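Local coordinates for protein putative oxidoreductase molybdopterin-binding subunit (Sulfolobus tokodaii, PDB 4ZOH) that is probably the molybdopterin-binding subunit of a xanthine dehydrogenase/aldehyde oxidase-type oxidoreductase, holding a pterin cytosine dinucleotide cofactor, at residues P29-V34 with R236-W241; Y41-I46 with E103-V108; I308-G313 with N365-L370; A618-A623 with P640-V645. One frame throughout, in Å; residues are numbered along the deposited sequence.

Contact 1. Residues P29-V34 with R236-W241; sequences PGTLFV and RKPLKW
The carbonyl oxygen of Lys-240 is met by three groups of 29-34. Val-34 N gives it a hydrogen bond of 2.8 Å. The CA-H of Phe-33 adds a weaker contact. The Phe-33 ring also turns one face to this oxygen, with CD2 3.5 Å from Lys-240 O. Phe-33 has its CG anti to the backbone N (chi1 -164°), which swings the ring across the Lys-240 side chain. There Phe-33 CD2 meets Lys-240 CG at 3.8 Å. Two straighter backbone bonds follow the same edge: Leu-32 N to Pro-238 O, and Lys-240 N to Leu-32 O, the latter at 177°. This is a parallel pairing of strands 32-38 and 239-241 inside a mixed sheet. It joins a strand of the a/b hammerhead region to one of the molybdopterin cofactor-binding region. On one face of the sheet Val-34 CG2 rests 3.9 Å from Leu-239 CB, with Leu-228 of helix 223-235 packed against both residues. Leu-32 CB meets Leu-239 CD2 on that face too. On the other face Thr-31 CG2 lies 3.7 Å from Lys-240 CB. The lysine chain bends at chi2, chi3 and chi4. Its NZ forms salt bridges with Asp-24 and Glu-27. At the far end Val-34 O lies in the plane of the Trp-241 ring, 3.4 Å from Trp-241 CD1.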
loop_
_atom_site.group_PDB
_atom_site.type_symbol
_atom_site.label_atom_id
_atom_site.label_comp_id
_atom_site.label_asym_id
_atom_site.label_seq_id
_atom_site.Cartn_x
_atom_site.Cartn_y
_atom_site.Cartn_z
ATOM N N PRO A 29 0.332 -4.321 -5.528
ATOM C CA PRO A 29 -0.328 -5.130 -6.605
ATOM C C PRO A 29 0.682 -6.128 -7.216
ATOM O O PRO A 29 1.809 -5.745 -7.491
ATOM C CB PRO A 29 -0.664 -4.075 -7.678
ATOM C CG PRO A 29 -0.668 -2.739 -6.961
ATOM C CD PRO A 29 0.414 -2.880 -5.905
ATOM N N GLY A 30 0.271 -7.373 -7.409
ATOM C CA GLY A 30 1.126 -8.433 -7.933
ATOM C C GLY A 30 2.337 -8.849 -7.120
ATOM O O GLY A 30 3.246 -9.436 -7.663
ATOM N N THR A 31 2.352 -8.574 -5.823
ATOM C CA THR A 31 3.486 -8.919 -4.967
ATOM C C THR A 31 3.778 -10.405 -5.038
ATOM O O THR A 31 2.866 -11.204 -4.922
ATOM C CB THR A 31 3.194 -8.540 -3.487
ATOM O OG1 THR A 31 3.112 -7.089 -3.380
ATOM C CG2 THR A 31 4.342 -9.063 -2.609
ATOM N N LEU A 32 5.036 -10.747 -5.261
ATOM C CA LEU A 32 5.491 -12.118 -5.260
ATOM C C LEU A 32 6.213 -12.438 -3.926
ATOM O O LEU A 32 6.680 -11.520 -3.227
ATOM C CB LEU A 32 6.475 -12.353 -6.439
ATOM C CG LEU A 32 5.906 -12.216 -7.867
ATOM C CD1 LEU A 32 7.017 -12.292 -8.918
ATOM C CD2 LEU A 32 4.942 -13.347 -8.085
ATOM N N PHE A 33 6.288 -13.722 -3.578
ATOM C CA PHE A 33 6.944 -14.129 -2.338
ATOM C C PHE A 33 8.278 -14.780 -2.626
ATOM O O PHE A 33 8.384 -15.586 -3.553
ATOM C CB PHE A 33 6.053 -15.035 -1.485
ATOM C CG PHE A 33 6.542 -15.148 -0.087
ATOM C CD1 PHE A 33 7.450 -16.180 0.280
ATOM C CD2 PHE A 33 6.195 -14.136 0.880
ATOM C CE1 PHE A 33 7.945 -16.243 1.585
ATOM C CE2 PHE A 33 6.709 -14.196 2.180
ATOM C CZ PHE A 33 7.570 -15.265 2.537
ATOM N N VAL A 34 9.279 -14.410 -1.827
ATOM C CA VAL A 34 10.694 -14.820 -1.993
ATOM C C VAL A 34 11.135 -15.634 -0.773
ATOM O O VAL A 34 10.954 -15.193 0.365
ATOM C CB VAL A 34 11.573 -13.554 -2.201
ATOM C CG1 VAL A 34 13.075 -13.838 -2.337
ATOM C CG2 VAL A 34 11.099 -12.766 -3.439
ATOM N N ARG A 236 10.903 -6.592 -11.712
ATOM C CA ARG A 236 9.831 -5.583 -11.980
ATOM C C ARG A 236 8.423 -5.866 -11.392
ATOM O O ARG A 236 7.430 -5.299 -11.901
ATOM C CB ARG A 236 9.668 -5.313 -13.504
ATOM C CG ARG A 236 10.952 -5.005 -14.273
ATOM C CD ARG A 236 11.895 -4.099 -13.544
ATOM N NE ARG A 236 13.064 -3.826 -14.405
ATOM C CZ ARG A 236 13.179 -2.786 -15.234
ATOM N NH1 ARG A 236 12.188 -1.900 -15.367
ATOM N NH2 ARG A 236 14.294 -2.612 -15.905
ATOM N N LYS A 237 8.328 -6.799 -10.423
ATOM C CA LYS A 237 7.167 -6.987 -9.565
ATOM C C LYS A 237 7.636 -6.674 -8.146
ATOM O O LYS A 237 8.846 -6.689 -7.858
ATOM C CB LYS A 237 6.596 -8.406 -9.629
ATOM C CG LYS A 237 6.302 -8.969 -11.023
ATOM C CD LYS A 237 4.961 -8.457 -11.525
ATOM C CE LYS A 237 4.780 -8.850 -12.989
ATOM N NZ LYS A 237 3.379 -8.586 -13.387
ATOM N N PRO A 238 6.693 -6.280 -7.273
ATOM C CA PRO A 238 7.065 -6.224 -5.877
ATOM C C PRO A 238 7.347 -7.648 -5.312
ATOM O O PRO A 238 6.740 -8.624 -5.739
ATOM C CB PRO A 238 5.828 -5.634 -5.212
ATOM C CG PRO A 238 4.989 -5.058 -6.337
ATOM C CD PRO A 238 5.255 -5.969 -7.491
ATOM N N LEU A 239 8.313 -7.725 -4.401
ATOM C CA LEU A 239 8.848 -8.985 -3.928
ATOM C C LEU A 239 8.890 -8.832 -2.401
ATOM O O LEU A 239 9.557 -7.907 -1.882
ATOM C CB LEU A 239 10.306 -9.109 -4.432
ATOM C CG LEU A 239 10.607 -9.133 -5.971
ATOM C CD1 LEU A 239 12.097 -9.519 -6.139
ATOM C CD2 LEU A 239 9.716 -10.083 -6.791
ATOM N N LYS A 240 8.163 -9.727 -1.731
ATOM C CA LYS A 240 8.065 -9.798 -0.274
ATOM C C LYS A 240 8.942 -10.943 0.220
ATOM O O LYS A 240 8.816 -12.091 -0.241
ATOM C CB LYS A 240 6.593 -10.095 0.143
ATOM C CG LYS A 240 6.354 -10.367 1.629
ATOM C CD LYS A 240 6.408 -9.047 2.451
ATOM C CE LYS A 240 5.205 -8.104 2.238
ATOM N NZ LYS A 240 3.965 -8.809 2.770
ATOM N N TRP A 241 9.811 -10.630 1.164
ATOM C CA TRP A 241 10.578 -11.673 1.779
ATOM C C TRP A 241 10.263 -11.702 3.306
ATOM O O TRP A 241 10.446 -10.653 3.999
ATOM C CB TRP A 241 12.065 -11.350 1.610
ATOM C CG TRP A 241 12.917 -12.222 2.551
ATOM C CD1 TRP A 241 12.984 -13.573 2.571
ATOM C CD2 TRP A 241 13.747 -11.773 3.646
ATOM N NE1 TRP A 241 13.871 -14.000 3.573
ATOM C CE2 TRP A 241 14.352 -12.912 4.221
ATOM C CE3 TRP A 241 14.081 -10.512 4.158
ATOM C CZ2 TRP A 241 15.256 -12.828 5.337
ATOM C CZ3 TRP A 241 15.029 -10.430 5.220
ATOM C CH2 TRP A 241 15.575 -11.590 5.804
#

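Contact 2. Residues Y41-I46 with E103-V108; sequences YPHARI and EELDYV
Antiparallel strands 44-48 and 100-104 of the hammerhead domain pair here, with Arg-45 facing Glu-103 as a hydrogen-bonded pair. Arg-45 N bonds to Glu-103 O, and Glu-103 N returns a 2.8 Å bond to Arg-45 O. A water also bridges Arg-45 NH1 and Glu-103 OE1. Beyond the strands the segments stay joined through His-43. His-43 O accepts from Leu-105 N at 2.8 Å. The ring nitrogen His-43 ND1 gives a 2.8 Å bond to Asp-106 O, which is tilted 16° from the ring plane. CG of His-43 is anti to the backbone N (chi1 -160°), which carries the ring across to 103-108. Leu-105 CD1 lies over one face of this ring in a CH-pi contact. NE2 bonds to Glu-72, so two polar partners fix the ring's rotation. With an alanine in place of His-43, Asp-106 O and Glu-72 would probably each lose a partner, and Leu-105 CD1 would face a gap. Two further CH-pi contacts flank this centre. Pro-42 CG sits over the middle of the Tyr-107 ring, 3.5 Å from its centroid. Glu-104 CG lies 3.7 Å from the centroid of the Tyr-41 ring, and its carboxylate stacks on that ring with planes 28° apart. Tyr-107 OH reaches Glu-627 O. Strand 44-48 is the middle strand of a three-stranded sheet: 100-104 lies along one edge and 72-73 along the other, where Ala-44 bonds to Thr-73.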
loop_
_atom_site.group_PDB
_atom_site.type_symbol
_atom_site.label_atom_id
_atom_site.label_comp_id
_atom_site.label_asym_id
_atom_site.label_seq_id
_atom_site.Cartn_x
_atom_site.Cartn_y
_atom_site.Cartn_z
ATOM N N TYR A 41 25.313 -27.338 5.243
ATOM C CA TYR A 41 26.667 -27.684 5.727
ATOM C C TYR A 41 27.461 -26.486 6.191
ATOM O O TYR A 41 27.256 -25.371 5.684
ATOM C CB TYR A 41 27.465 -28.396 4.611
ATOM C CG TYR A 41 26.925 -29.777 4.283
ATOM C CD1 TYR A 41 27.025 -30.832 5.210
ATOM C CD2 TYR A 41 26.338 -30.058 3.017
ATOM C CE1 TYR A 41 26.538 -32.100 4.891
ATOM C CE2 TYR A 41 25.849 -31.329 2.698
ATOM C CZ TYR A 41 25.974 -32.339 3.626
ATOM O OH TYR A 41 25.494 -33.592 3.359
ATOM N N PRO A 42 28.365 -26.697 7.181
ATOM C CA PRO A 42 29.200 -25.601 7.675
ATOM C C PRO A 42 30.198 -25.049 6.676
ATOM O O PRO A 42 30.566 -23.839 6.733
ATOM C CB PRO A 42 29.935 -26.224 8.886
ATOM C CG PRO A 42 29.701 -27.707 8.775
ATOM C CD PRO A 42 28.427 -27.906 8.039
ATOM N N HIS A 43 30.684 -25.917 5.789
ATOM C CA HIS A 43 31.712 -25.524 4.783
ATOM C C HIS A 43 31.680 -26.487 3.606
ATOM O O HIS A 43 31.852 -27.697 3.763
ATOM C CB HIS A 43 33.124 -25.478 5.356
ATOM C CG HIS A 43 34.092 -24.657 4.544
ATOM N ND1 HIS A 43 35.463 -24.655 4.773
ATOM C CD2 HIS A 43 33.888 -23.823 3.500
ATOM C CE1 HIS A 43 36.050 -23.805 3.947
ATOM N NE2 HIS A 43 35.113 -23.286 3.159
ATOM N N ALA A 44 31.371 -25.946 2.428
ATOM C CA ALA A 44 31.126 -26.767 1.231
ATOM C C ALA A 44 31.294 -25.952 -0.014
ATOM O O ALA A 44 31.044 -24.711 -0.027
ATOM C CB ALA A 44 29.764 -27.440 1.230
ATOM N N ARG A 45 31.746 -26.653 -1.060
ATOM C CA ARG A 45 31.587 -26.115 -2.416
ATOM C C ARG A 45 30.212 -26.438 -2.880
ATOM O O ARG A 45 29.658 -27.475 -2.509
ATOM C CB ARG A 45 32.687 -26.574 -3.396
ATOM C CG ARG A 45 33.868 -25.665 -3.163
ATOM C CD ARG A 45 34.915 -25.784 -4.240
ATOM N NE ARG A 45 36.125 -25.100 -3.803
ATOM C CZ ARG A 45 37.111 -25.662 -3.096
ATOM N NH1 ARG A 45 37.072 -26.962 -2.707
ATOM N NH2 ARG A 45 38.151 -24.888 -2.772
ATOM N N ILE A 46 29.639 -25.504 -3.636
ATOM C CA ILE A 46 28.252 -25.654 -4.091
ATOM C C ILE A 46 28.037 -25.438 -5.599
ATOM O O ILE A 46 28.661 -24.556 -6.193
ATOM C CB ILE A 46 27.288 -24.689 -3.305
ATOM C CG1 ILE A 46 27.885 -23.282 -3.197
ATOM C CG2 ILE A 46 26.900 -25.292 -1.929
ATOM C CD1 ILE A 46 26.828 -22.168 -3.204
ATOM N N GLU A 103 30.055 -30.211 -2.136
ATOM C CA GLU A 103 31.321 -30.871 -1.800
ATOM C C GLU A 103 31.768 -30.451 -0.401
ATOM O O GLU A 103 32.264 -29.340 -0.229
ATOM C CB GLU A 103 32.396 -30.507 -2.835
ATOM C CG GLU A 103 32.067 -31.107 -4.192
ATOM C CD GLU A 103 32.847 -30.479 -5.344
ATOM O OE1 GLU A 103 33.898 -29.768 -5.149
ATOM O OE2 GLU A 103 32.385 -30.774 -6.463
ATOM N N GLU A 104 31.553 -31.326 0.580
ATOM C CA GLU A 104 31.814 -31.011 1.973
ATOM C C GLU A 104 33.276 -30.769 2.142
ATOM O O GLU A 104 34.057 -31.584 1.705
ATOM C CB GLU A 104 31.400 -32.141 2.860
ATOM C CG GLU A 104 29.952 -32.128 3.247
ATOM C CD GLU A 104 29.623 -33.460 3.848
ATOM O OE1 GLU A 104 29.495 -33.566 5.100
ATOM O OE2 GLU A 104 29.558 -34.418 3.052
ATOM N N LEU A 105 33.616 -29.600 2.684
ATOM C CA LEU A 105 34.965 -29.240 3.063
ATOM C C LEU A 105 35.126 -29.313 4.553
ATOM O O LEU A 105 34.149 -29.504 5.322
ATOM C CB LEU A 105 35.332 -27.848 2.596
ATOM C CG LEU A 105 35.008 -27.669 1.128
ATOM C CD1 LEU A 105 35.102 -26.191 0.776
ATOM C CD2 LEU A 105 35.968 -28.527 0.277
ATOM N N ASP A 106 36.383 -29.185 4.955
ATOM C CA ASP A 106 36.701 -29.183 6.357
ATOM C C ASP A 106 36.334 -27.778 6.913
ATOM O O ASP A 106 36.506 -26.738 6.240
ATOM C CB ASP A 106 38.200 -29.557 6.601
ATOM C CG ASP A 106 38.504 -29.923 8.096
ATOM O OD1 ASP A 106 37.583 -30.333 8.859
ATOM O OD2 ASP A 106 39.673 -29.781 8.506
ATOM N N TYR A 107 35.904 -27.787 8.172
ATOM C CA TYR A 107 35.400 -26.601 8.849
ATOM C C TYR A 107 35.880 -26.479 10.287
ATOM O O TYR A 107 36.270 -27.477 10.909
ATOM C CB TYR A 107 33.898 -26.674 8.828
ATOM C CG TYR A 107 33.326 -27.897 9.446
ATOM C CD1 TYR A 107 32.925 -27.871 10.789
ATOM C CD2 TYR A 107 33.099 -29.054 8.704
ATOM C CE1 TYR A 107 32.368 -28.964 11.394
ATOM C CE2 TYR A 107 32.547 -30.158 9.315
ATOM C CZ TYR A 107 32.190 -30.089 10.673
ATOM O OH TYR A 107 31.608 -31.126 11.330
ATOM N N VAL A 108 35.878 -25.251 10.791
ATOM C CA VAL A 108 36.262 -25.010 12.166
ATOM C C VAL A 108 35.165 -24.192 12.939
ATOM O O VAL A 108 34.711 -23.169 12.433
ATOM C CB VAL A 108 37.678 -24.392 12.203
ATOM C CG1 VAL A 108 37.744 -23.026 11.598
ATOM C CG2 VAL A 108 38.252 -24.428 13.612
HETATM O O HOH W 1 35.740 -29.228 -3.490
#

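Contact 3. Residues I308-G313 with N365-L370; sequences IYKIIG and NAIDTL
Lys-310 sets out with CG anti to its own carbonyl carbon (chi1 -71°) and bends at chi3 (-46°), a path that drapes it along the backbone of Asn-365 to Ile-367. Lys-310 CG comes to 3.7 Å from Ile-367 CA, and Lys-310 CD to 3.5 Å from Ala-366 O. The bend then brings Lys-310 NZ near Asp-368 OD2 at 3.5 Å, a weak salt bridge. The two side chains meet at about a right angle. The firm links are made by the backbone. Lys-310 N gives a 2.8 Å bond to Asn-365 O, and Ile-367 N gives one of 2.9 Å to Ile-308 O. Ile-367 also lays CG1 and CD1 beside Ile-308 O, each at 3.3 Å. On the other flank Tyr-309 CD1 lies 3.5 Å from Asn-365 CB, with the ring nearly perpendicular to the amide. The polar ends of both side chains are bonded outside the two segments. Tyr-309 OH bonds to Glu-344. The amide of Asn-365 is gripped by Ile-361 O and Gly-270 O at ND2 and by Ile-272 N at OD1, so it is fixed in rotation. Ile-308 CD1 and Ala-366 CB touch loosely, and both residues also pack against helix 385-401. Residues 308-310 and 365-368 run about 97° apart and share a single bridge, Tyr-309 with Ala-366. It ties the end of helix 358-365 to an inverse gamma turn, centred on Lys-310, that leads into strand 313-321.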
loop_
_atom_site.group_PDB
_atom_site.type_symbol
_atom_site.label_atom_id
_atom_site.label_comp_id
_atom_site.label_asym_id
_atom_site.label_seq_id
_atom_site.Cartn_x
_atom_site.Cartn_y
_atom_site.Cartn_z
ATOM N N ILE A 308 34.792 0.412 36.577
ATOM C CA ILE A 308 34.730 1.630 37.400
ATOM C C ILE A 308 35.922 1.702 38.374
ATOM O O ILE A 308 35.904 2.540 39.268
ATOM C CB ILE A 308 33.387 1.681 38.231
ATOM C CG1 ILE A 308 33.234 0.414 39.109
ATOM C CG2 ILE A 308 32.192 1.875 37.302
ATOM C CD1 ILE A 308 32.714 0.714 40.507
ATOM N N TYR A 309 36.922 0.824 38.194
ATOM C CA TYR A 309 38.047 0.639 39.116
ATOM C C TYR A 309 39.349 1.455 38.871
ATOM O O TYR A 309 39.692 1.862 37.739
ATOM C CB TYR A 309 38.327 -0.832 39.253
ATOM C CG TYR A 309 37.060 -1.554 39.584
ATOM C CD1 TYR A 309 36.356 -1.264 40.755
ATOM C CD2 TYR A 309 36.491 -2.451 38.692
ATOM C CE1 TYR A 309 35.181 -1.906 41.054
ATOM C CE2 TYR A 309 35.312 -3.101 38.975
ATOM C CZ TYR A 309 34.637 -2.798 40.150
ATOM O OH TYR A 309 33.468 -3.451 40.485
ATOM N N LYS A 310 40.095 1.681 39.946
ATOM C CA LYS A 310 41.316 2.487 39.841
ATOM C C LYS A 310 42.491 1.542 39.461
ATOM O O LYS A 310 43.497 1.514 40.138
ATOM C CB LYS A 310 41.513 3.264 41.150
ATOM C CG LYS A 310 40.526 4.410 41.424
ATOM C CD LYS A 310 40.694 5.093 42.813
ATOM C CE LYS A 310 40.855 4.107 43.981
ATOM N NZ LYS A 310 40.388 4.691 45.286
ATOM N N ILE A 311 42.334 0.781 38.372
ATOM C CA ILE A 311 43.310 -0.234 37.886
ATOM C C ILE A 311 44.662 0.463 37.562
ATOM O O ILE A 311 44.691 1.582 37.003
ATOM C CB ILE A 311 42.784 -0.957 36.573
ATOM C CG1 ILE A 311 41.526 -1.773 36.835
ATOM C CG2 ILE A 311 43.795 -1.858 35.872
ATOM C CD1 ILE A 311 41.651 -2.911 37.826
ATOM N N ILE A 312 45.779 -0.173 37.867
ATOM C CA ILE A 312 47.030 0.595 37.611
ATOM C C ILE A 312 47.670 0.218 36.273
ATOM O O ILE A 312 48.180 1.081 35.617
ATOM C CB ILE A 312 47.996 0.724 38.839
ATOM C CG1 ILE A 312 48.631 -0.618 39.215
ATOM C CG2 ILE A 312 47.288 1.339 40.056
ATOM C CD1 ILE A 312 50.045 -0.711 38.692
ATOM N N GLY A 313 47.607 -1.047 35.875
ATOM C CA GLY A 313 47.969 -1.404 34.497
ATOM C C GLY A 313 47.225 -2.612 33.951
ATOM O O GLY A 313 46.782 -3.458 34.723
ATOM N N ASN A 365 37.820 -0.084 45.485
ATOM C CA ASN A 365 38.463 0.115 44.181
ATOM C C ASN A 365 37.898 1.155 43.275
ATOM O O ASN A 365 38.525 1.514 42.297
ATOM C CB ASN A 365 38.557 -1.202 43.475
ATOM C CG ASN A 365 39.501 -2.159 44.178
ATOM O OD1 ASN A 365 40.714 -1.989 44.112
ATOM N ND2 ASN A 365 38.964 -3.180 44.802
ATOM N N ALA A 366 36.724 1.661 43.613
ATOM C CA ALA A 366 35.996 2.632 42.823
ATOM C C ALA A 366 36.749 3.939 42.566
ATOM O O ALA A 366 37.267 4.560 43.506
ATOM C CB ALA A 366 34.665 2.957 43.543
ATOM N N ILE A 367 36.794 4.366 41.301
ATOM C CA ILE A 367 37.100 5.745 40.961
ATOM C C ILE A 367 36.398 6.730 41.944
ATOM O O ILE A 367 35.252 6.493 42.371
ATOM C CB ILE A 367 36.680 6.018 39.495
ATOM C CG1 ILE A 367 37.642 5.294 38.571
ATOM C CG2 ILE A 367 36.729 7.504 39.128
ATOM C CD1 ILE A 367 36.963 4.881 37.272
ATOM N N ASP A 368 37.075 7.829 42.278
ATOM C CA ASP A 368 36.512 8.832 43.202
ATOM C C ASP A 368 35.638 9.795 42.417
ATOM O O ASP A 368 34.401 9.638 42.394
ATOM C CB ASP A 368 37.624 9.519 43.989
ATOM C CG ASP A 368 38.690 8.520 44.458
ATOM O OD1 ASP A 368 39.869 8.677 44.081
ATOM O OD2 ASP A 368 38.355 7.528 45.147
ATOM N N THR A 369 36.266 10.735 41.714
ATOM C CA THR A 369 35.491 11.669 40.889
ATOM C C THR A 369 35.692 11.553 39.361
ATOM O O THR A 369 36.697 11.018 38.843
ATOM C CB THR A 369 35.672 13.143 41.334
ATOM O OG1 THR A 369 37.047 13.522 41.183
ATOM C CG2 THR A 369 35.175 13.358 42.797
ATOM N N LEU A 370 34.681 12.051 38.667
ATOM C CA LEU A 370 34.617 12.087 37.229
ATOM C C LEU A 370 34.796 13.555 36.864
ATOM O O LEU A 370 34.361 14.389 37.640
ATOM C CB LEU A 370 33.287 11.464 36.750
ATOM C CG LEU A 370 33.116 9.981 37.075
ATOM C CD1 LEU A 370 32.007 9.433 36.208
ATOM C CD2 LEU A 370 34.351 9.139 36.775
#

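Contact 4. Residues A618-A623 with P640-V645; sequences ALLEGA and PIPTAV
Leu-620 and Glu-621 reach into 640-645 by different routes, one toward the prolines and one across Ile-641. The CB of Leu-620 lies 3.5 Å from Pro-640 O. A chi1 of -67° with an extended chi2 (158°) carries CD1 of this leucine to Pro-642. There the two side chains cross obliquely, with Leu-620 CD1 3.7 Å from Pro-642 CB. Pro-640 instead brings its CG to 3.3 Å from Leu-620 O. Glu-621 extends beyond CG and brings OE2 of its carboxylate against Ile-641 and Pro-642. Glu-621 OE2 is 3.6 Å from Ile-641 CA and 3.7 Å from Pro-642 CD. These are contacts with carbon. The polar partner of OE2 is a basic side chain of another protein chain, in a salt bridge, while OE1 has a weak bond to Tyr-639 OH. A leucine replacing Glu-621 would probably leave that basic side chain without its mate at the subunit interface. Chains of two other proteins meet this region, and side chains from them also bond to Ile-641 O and Pro-642 O. The Ile-641 side chain is about 8 Å from a bound iron-sulfur cluster. Within the chain, 618-623 is the exit from helix 600-619. Pro-642 packs back on Val-612 and Ala-616 of that helix, and Ala-623 leans on Arg-159 and Ile-161 of strand 149-161.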
loop_
_atom_site.group_PDB
_atom_site.type_symbol
_atom_site.label_atom_id
_atom_site.label_comp_id
_atom_site.label_asym_id
_atom_site.label_seq_id
_atom_site.Cartn_x
_atom_site.Cartn_y
_atom_site.Cartn_z
ATOM N N ALA A 618 22.370 -15.027 31.644
ATOM C CA ALA A 618 22.903 -15.722 32.868
ATOM C C ALA A 618 22.216 -17.054 33.115
ATOM O O ALA A 618 22.879 -18.094 33.340
ATOM C CB ALA A 618 22.777 -14.836 34.121
ATOM N N LEU A 619 20.901 -17.066 32.976
ATOM C CA LEU A 619 20.128 -18.231 33.484
ATOM C C LEU A 619 19.485 -19.117 32.451
ATOM O O LEU A 619 19.115 -20.230 32.794
ATOM C CB LEU A 619 19.031 -17.788 34.487
ATOM C CG LEU A 619 19.428 -16.947 35.687
ATOM C CD1 LEU A 619 18.125 -16.562 36.453
ATOM C CD2 LEU A 619 20.469 -17.746 36.537
ATOM N N LEU A 620 19.251 -18.635 31.230
ATOM C CA LEU A 620 18.409 -19.453 30.316
ATOM C C LEU A 620 19.041 -19.686 28.967
ATOM O O LEU A 620 19.088 -20.819 28.514
ATOM C CB LEU A 620 17.007 -18.823 30.103
ATOM C CG LEU A 620 16.005 -18.751 31.280
ATOM C CD1 LEU A 620 14.950 -17.665 31.046
ATOM C CD2 LEU A 620 15.326 -20.102 31.401
ATOM N N GLU A 621 19.460 -18.603 28.332
ATOM C CA GLU A 621 19.755 -18.628 26.907
ATOM C C GLU A 621 21.167 -19.141 26.586
ATOM O O GLU A 621 22.055 -19.010 27.412
ATOM C CB GLU A 621 19.599 -17.205 26.389
ATOM C CG GLU A 621 18.088 -16.937 26.176
ATOM C CD GLU A 621 17.782 -15.499 25.838
ATOM O OE1 GLU A 621 18.567 -14.842 25.151
ATOM O OE2 GLU A 621 16.753 -14.963 26.333
ATOM N N GLY A 622 21.351 -19.679 25.368
ATOM C CA GLY A 622 22.664 -19.948 24.779
ATOM C C GLY A 622 22.585 -20.529 23.391
ATOM O O GLY A 622 21.759 -21.388 23.079
ATOM N N ALA A 623 23.433 -20.037 22.510
ATOM C CA ALA A 623 23.375 -20.591 21.154
ATOM C C ALA A 623 24.572 -21.582 21.045
ATOM O O ALA A 623 25.731 -21.152 21.045
ATOM C CB ALA A 623 23.416 -19.449 20.114
ATOM N N PRO A 640 15.349 -20.778 24.929
ATOM C CA PRO A 640 14.296 -20.459 25.924
ATOM C C PRO A 640 14.266 -19.008 26.350
ATOM O O PRO A 640 14.716 -18.686 27.483
ATOM C CB PRO A 640 14.693 -21.358 27.115
ATOM C CG PRO A 640 16.187 -21.387 27.033
ATOM C CD PRO A 640 16.523 -21.437 25.564
ATOM N N ILE A 641 13.720 -18.107 25.522
ATOM C CA ILE A 641 13.611 -16.735 26.030
ATOM C C ILE A 641 12.561 -16.765 27.204
ATOM O O ILE A 641 11.665 -17.616 27.185
ATOM C CB ILE A 641 13.281 -15.704 24.922
ATOM C CG1 ILE A 641 11.832 -15.791 24.395
ATOM C CG2 ILE A 641 14.290 -15.893 23.789
ATOM C CD1 ILE A 641 11.426 -14.488 23.640
ATOM N N PRO A 642 12.687 -15.868 28.200
ATOM C CA PRO A 642 11.781 -16.058 29.363
ATOM C C PRO A 642 10.289 -15.703 29.095
ATOM O O PRO A 642 9.987 -14.755 28.349
ATOM C CB PRO A 642 12.327 -15.112 30.423
ATOM C CG PRO A 642 13.167 -14.159 29.734
ATOM C CD PRO A 642 13.707 -14.832 28.476
ATOM N N THR A 643 9.391 -16.501 29.660
ATOM C CA THR A 643 8.001 -16.075 29.869
ATOM C C THR A 643 7.870 -15.154 31.093
ATOM O O THR A 643 8.858 -14.924 31.825
ATOM C CB THR A 643 7.086 -17.284 30.021
ATOM O OG1 THR A 643 7.200 -17.800 31.366
ATOM C CG2 THR A 643 7.434 -18.408 29.032
ATOM N N ALA A 644 6.640 -14.677 31.373
ATOM C CA ALA A 644 6.350 -13.866 32.534
ATOM C C ALA A 644 6.639 -14.617 33.877
ATOM O O ALA A 644 6.989 -14.033 34.890
ATOM C CB ALA A 644 4.894 -13.420 32.442
ATOM N N VAL A 645 6.605 -15.938 33.843
ATOM C CA VAL A 645 6.925 -16.692 35.007
ATOM C C VAL A 645 8.434 -16.540 35.365
ATOM O O VAL A 645 8.792 -16.494 36.533
ATOM C CB VAL A 645 6.481 -18.150 34.800
ATOM C CG1 VAL A 645 6.901 -19.018 36.014
ATOM C CG2 VAL A 645 4.949 -18.201 34.651
#

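How the contacts relate
From the N terminus, contact 1 opens first and closes a long loop by joining strand 32-38 to strand 239-241, some 200 residues later. Contact 2 is nested inside that loop. It closes a shorter one within the a/b hammerhead region, its centre 32 Å from that of contact 1. Contact 3 opens after contact 1 has closed and ties the approach to strand 313-321 to the end of helix 358-365. It lies on the opposite side of the chain's centre from contact 1. Contact 4 closes the shortest loop, from the end of helix 600-619 to 640-645. None of the four touches another. Contacts 2 and 4 come nearest, about 13 Å between closest atoms.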